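Local coordinates for protein - conserved hypothetical (PDB 4LES) that is of unknown function but folds into a mainly antiparallel beta structure with two short helices, at residues Y145-V149 with W150-S154; Y194-V197 with N198-Y201. All blocks are in the same frame, centred on the assembly; numbering follows the deposited sequence.

Both contacts are local, and each lies within one continuous run of chain. After strand 135-139 the chain passes through a loop, and contact 1 ends that loop by starting helix 149-158. Strand 174-184, helix 185-190 and strand 193-197 follow. Contact 2 then reverses the chain from strand 193-197 into strand 201-204. The two contacts come in series and neither nest nor cross. Their centres are about 18 Å apart, their nearest atoms about 7 Å. Contact 1 sets the helix start beside strand 174-184, at the margin of the four-stranded sheet. Contact 2 closes a hairpin of the three-stranded sheet, whose Val197 packs on strand 83-96.

Contact 1 (Y145-V149 with W150-S154); sequences YQSDV and WAASS
Asp148 caps the start of helix 149-158 with one carboxylate oxygen. Its OD1 lies 3.1 Å from Ala151 N in a nearly straight hydrogen bond, with an N-H...O angle of 168°. This donor meets OD1 from well above the carboxylate plane. OD1 also accepts from Trp150 N, but that bond is bent and weak. The other oxygen, Asp148 OD2, lies alongside the methyl group of Ala151, 3.7 Å from Ala151 CB. One side of the carboxylate thus serves the backbone while the other packs on carbon.

The first torsion of Asp148 explains this reach. CG is anti to the backbone N (chi1 172°) and lies beside the residue's own carbonyl carbon. The carboxylate is therefore carried forward, to the amides of the first turn. Its negative charge would probably also suit the positive end of the helix dipole.

The backbone supplies the next layer. Ala152 N donates to Asp148 O at 3.0 Å, nearly along the C=O axis. Ser153 N follows with a bond of 3.1 Å to Val149 O, which it meets from above the carbonyl plane. The CB of Ala152 sits against Asp148 O at 3.4 Å. Ser147 OG lies on much the same side of that methyl, at a looser 4.1 Å from Ala152 CB. The Ser147 hydroxyl itself has its hydrogen bond elsewhere, with Val180 N.

Asp148 is the N-cap residue, and the loop that leads to it is tied to strand 174-184. Asp148 adds a backbone hydrogen bond with Val180, and Ala151 rests its side chain on the same residue. On strand 102-104, Gln104 touches both Trp150 and Ala151. The first turn of the helix is thus set against strands 174-184 and 102-104.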
# COMPACT_ATOMS: atom_id res chain seq x y z
N TYR A 145 -11.03 0.39 -0.18
CA TYR A 145 -10.73 -0.21 -1.48
C TYR A 145 -9.91 -1.49 -1.39
O TYR A 145 -9.15 -1.71 -0.43
CB TYR A 145 -10.07 0.83 -2.40
CG TYR A 145 -11.03 1.94 -2.69
CD1 TYR A 145 -11.22 2.97 -1.77
CD2 TYR A 145 -11.79 1.95 -3.85
CE1 TYR A 145 -12.12 3.98 -2.00
CE2 TYR A 145 -12.71 2.95 -4.09
CZ TYR A 145 -12.87 3.96 -3.16
OH TYR A 145 -13.77 4.98 -3.40
N GLN A 146 -10.09 -2.32 -2.41
CA GLN A 146 -9.40 -3.59 -2.54
C GLN A 146 -8.18 -3.39 -3.45
O GLN A 146 -8.31 -2.82 -4.51
CB GLN A 146 -10.35 -4.62 -3.17
CG GLN A 146 -9.91 -6.06 -3.04
CD GLN A 146 -10.15 -6.60 -1.64
OE1 GLN A 146 -11.29 -6.88 -1.26
NE2 GLN A 146 -9.06 -6.79 -0.88
N SER A 147 -7.01 -3.86 -3.03
CA SER A 147 -5.79 -3.69 -3.82
C SER A 147 -5.84 -4.44 -5.14
O SER A 147 -6.38 -5.53 -5.21
CB SER A 147 -4.56 -4.17 -3.04
OG SER A 147 -3.35 -3.91 -3.77
N ASP A 148 -5.28 -3.85 -6.19
CA ASP A 148 -5.15 -4.53 -7.49
C ASP A 148 -3.86 -5.36 -7.39
O ASP A 148 -2.75 -4.83 -7.45
CB ASP A 148 -5.06 -3.48 -8.61
CG ASP A 148 -4.73 -4.08 -9.98
OD1 ASP A 148 -4.26 -5.24 -10.07
OD2 ASP A 148 -4.92 -3.36 -10.97
N VAL A 149 -4.01 -6.67 -7.25
CA VAL A 149 -2.88 -7.58 -7.07
C VAL A 149 -1.85 -7.55 -8.24
O VAL A 149 -0.66 -7.73 -7.99
CB VAL A 149 -3.39 -9.01 -6.78
CG1 VAL A 149 -2.25 -10.02 -6.76
CG2 VAL A 149 -4.16 -9.03 -5.46
N TRP A 150 -2.31 -7.30 -9.47
CA TRP A 150 -1.39 -7.27 -10.63
C TRP A 150 -0.53 -6.00 -10.61
O TRP A 150 0.70 -6.07 -10.68
CB TRP A 150 -2.17 -7.46 -11.94
CG TRP A 150 -1.33 -7.61 -13.24
CD1 TRP A 150 -1.70 -7.19 -14.49
CD2 TRP A 150 -0.00 -8.19 -13.40
NE1 TRP A 150 -0.72 -7.48 -15.42
CE2 TRP A 150 0.33 -8.09 -14.78
CE3 TRP A 150 0.92 -8.79 -12.53
CZ2 TRP A 150 1.56 -8.56 -15.29
CZ3 TRP A 150 2.14 -9.25 -13.05
CH2 TRP A 150 2.44 -9.13 -14.41
N ALA A 151 -1.17 -4.85 -10.48
CA ALA A 151 -0.46 -3.58 -10.41
C ALA A 151 0.52 -3.61 -9.25
O ALA A 151 1.67 -3.19 -9.38
CB ALA A 151 -1.43 -2.44 -10.26
N ALA A 152 0.07 -4.14 -8.11
CA ALA A 152 0.92 -4.25 -6.91
C ALA A 152 2.15 -5.10 -7.20
O ALA A 152 3.26 -4.80 -6.72
CB ALA A 152 0.14 -4.82 -5.74
N SER A 153 1.96 -6.15 -8.00
CA SER A 153 3.07 -7.01 -8.37
C SER A 153 4.05 -6.27 -9.27
O SER A 153 5.27 -6.41 -9.11
CB SER A 153 2.54 -8.28 -9.05
OG SER A 153 3.62 -9.10 -9.45
N SER A 154 3.53 -5.49 -10.22
CA SER A 154 4.38 -4.71 -11.14
C SER A 154 5.14 -3.66 -10.37
O SER A 154 6.32 -3.43 -10.64
CB SER A 154 3.53 -4.01 -12.19
OG SER A 154 2.65 -4.94 -12.78

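Contact 2 (Y194-V197 with N198-Y201); sequences YVVV and NNEY
The ring of Tyr201 meets Val197 at its edge. Val197 O lies near the ring plane, 3.7 Å from Tyr201 CD1. The ring of Phe78 also meets this ring, with the planes at about 55°, and the hydroxyl is hydrogen-bonded to His79 O. The second pair of flat groups joins the side chains of Asn198 and Glu200. Asn198 ND2 donates to Glu200 OE2 at 2.9 Å. The acceptor lies in the amide plane, while the donor comes in on the anti side of the carboxylate, tilted out of its plane. The extended Glu200 chain, with CG anti to the backbone N (chi1 -170°), reaches it across the turn.

Val197 O is gripped twice. Glu200 N donates to Val197 O at 2.8 Å from above the carbonyl plane, and Tyr201 N to the same Val197 O at 3.0 Å within it. Val197 N returns a 2.9 Å bond to Tyr201 O. A water bridges Val196 O and Asn199 N.

Asn198 and Asn199 both adopt left-handed backbone conformations, which reverse the chain. Glu200 and Tyr201 together face Val197, a classic beta bulge beside the turn of an antiparallel hairpin.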
# COMPACT_ATOMS: atom_id res chain seq x y z
N TYR A 194 -7.84 8.59 3.54
CA TYR A 194 -7.24 8.06 4.74
C TYR A 194 -6.65 6.69 4.51
O TYR A 194 -6.97 6.00 3.52
CB TYR A 194 -8.35 7.88 5.81
CG TYR A 194 -9.20 9.10 6.04
CD1 TYR A 194 -10.25 9.40 5.19
CD2 TYR A 194 -8.95 9.96 7.12
CE1 TYR A 194 -11.04 10.54 5.39
CE2 TYR A 194 -9.75 11.09 7.34
CZ TYR A 194 -10.78 11.37 6.47
OH TYR A 194 -11.56 12.48 6.66
N VAL A 195 -5.76 6.31 5.41
CA VAL A 195 -5.25 4.94 5.44
C VAL A 195 -5.72 4.35 6.77
O VAL A 195 -5.49 4.95 7.83
CB VAL A 195 -3.74 4.84 5.29
CG1 VAL A 195 -3.31 3.40 5.51
CG2 VAL A 195 -3.30 5.31 3.90
N VAL A 196 -6.44 3.22 6.71
CA VAL A 196 -6.94 2.56 7.92
C VAL A 196 -6.14 1.28 8.18
O VAL A 196 -6.02 0.40 7.30
CB VAL A 196 -8.46 2.27 7.87
CG1 VAL A 196 -8.91 1.48 9.08
CG2 VAL A 196 -9.23 3.58 7.77
N VAL A 197 -5.60 1.19 9.38
CA VAL A 197 -4.78 0.06 9.76
C VAL A 197 -5.47 -0.80 10.83
O VAL A 197 -5.84 -0.32 11.92
CB VAL A 197 -3.39 0.52 10.23
CG1 VAL A 197 -2.57 -0.66 10.73
CG2 VAL A 197 -2.65 1.23 9.08
N ASN A 198 -5.66 -2.06 10.46
CA ASN A 198 -6.24 -3.08 11.31
C ASN A 198 -7.62 -2.69 11.80
O ASN A 198 -8.00 -3.10 12.87
CB ASN A 198 -5.33 -3.29 12.52
CG ASN A 198 -5.61 -4.60 13.22
OD1 ASN A 198 -5.87 -5.61 12.57
ND2 ASN A 198 -5.57 -4.59 14.53
N ASN A 199 -8.32 -1.89 11.02
CA ASN A 199 -9.61 -1.30 11.40
C ASN A 199 -9.52 -0.67 12.78
O ASN A 199 -10.49 -0.64 13.50
CB ASN A 199 -10.71 -2.36 11.33
CG ASN A 199 -11.05 -2.72 9.90
OD1 ASN A 199 -11.46 -1.86 9.11
ND2 ASN A 199 -10.87 -3.99 9.55
N GLU A 200 -8.35 -0.18 13.12
CA GLU A 200 -8.05 0.32 14.46
C GLU A 200 -7.47 1.73 14.46
O GLU A 200 -7.65 2.47 15.41
CB GLU A 200 -7.03 -0.65 15.06
CG GLU A 200 -6.72 -0.47 16.52
CD GLU A 200 -5.76 -1.53 17.04
OE1 GLU A 200 -5.53 -1.55 18.25
OE2 GLU A 200 -5.24 -2.34 16.25
N TYR A 201 -6.74 2.10 13.40
CA TYR A 201 -6.16 3.41 13.28
C TYR A 201 -6.62 4.00 11.96
O TYR A 201 -6.74 3.28 10.96
CB TYR A 201 -4.63 3.34 13.22
CG TYR A 201 -3.99 2.69 14.40
CD1 TYR A 201 -3.73 1.32 14.41
CD2 TYR A 201 -3.59 3.44 15.51
CE1 TYR A 201 -3.12 0.72 15.49
CE2 TYR A 201 -2.97 2.85 16.59
CZ TYR A 201 -2.74 1.47 16.58
OH TYR A 201 -2.14 0.86 17.66
O HOH W 1 -7.81 -1.71 8.03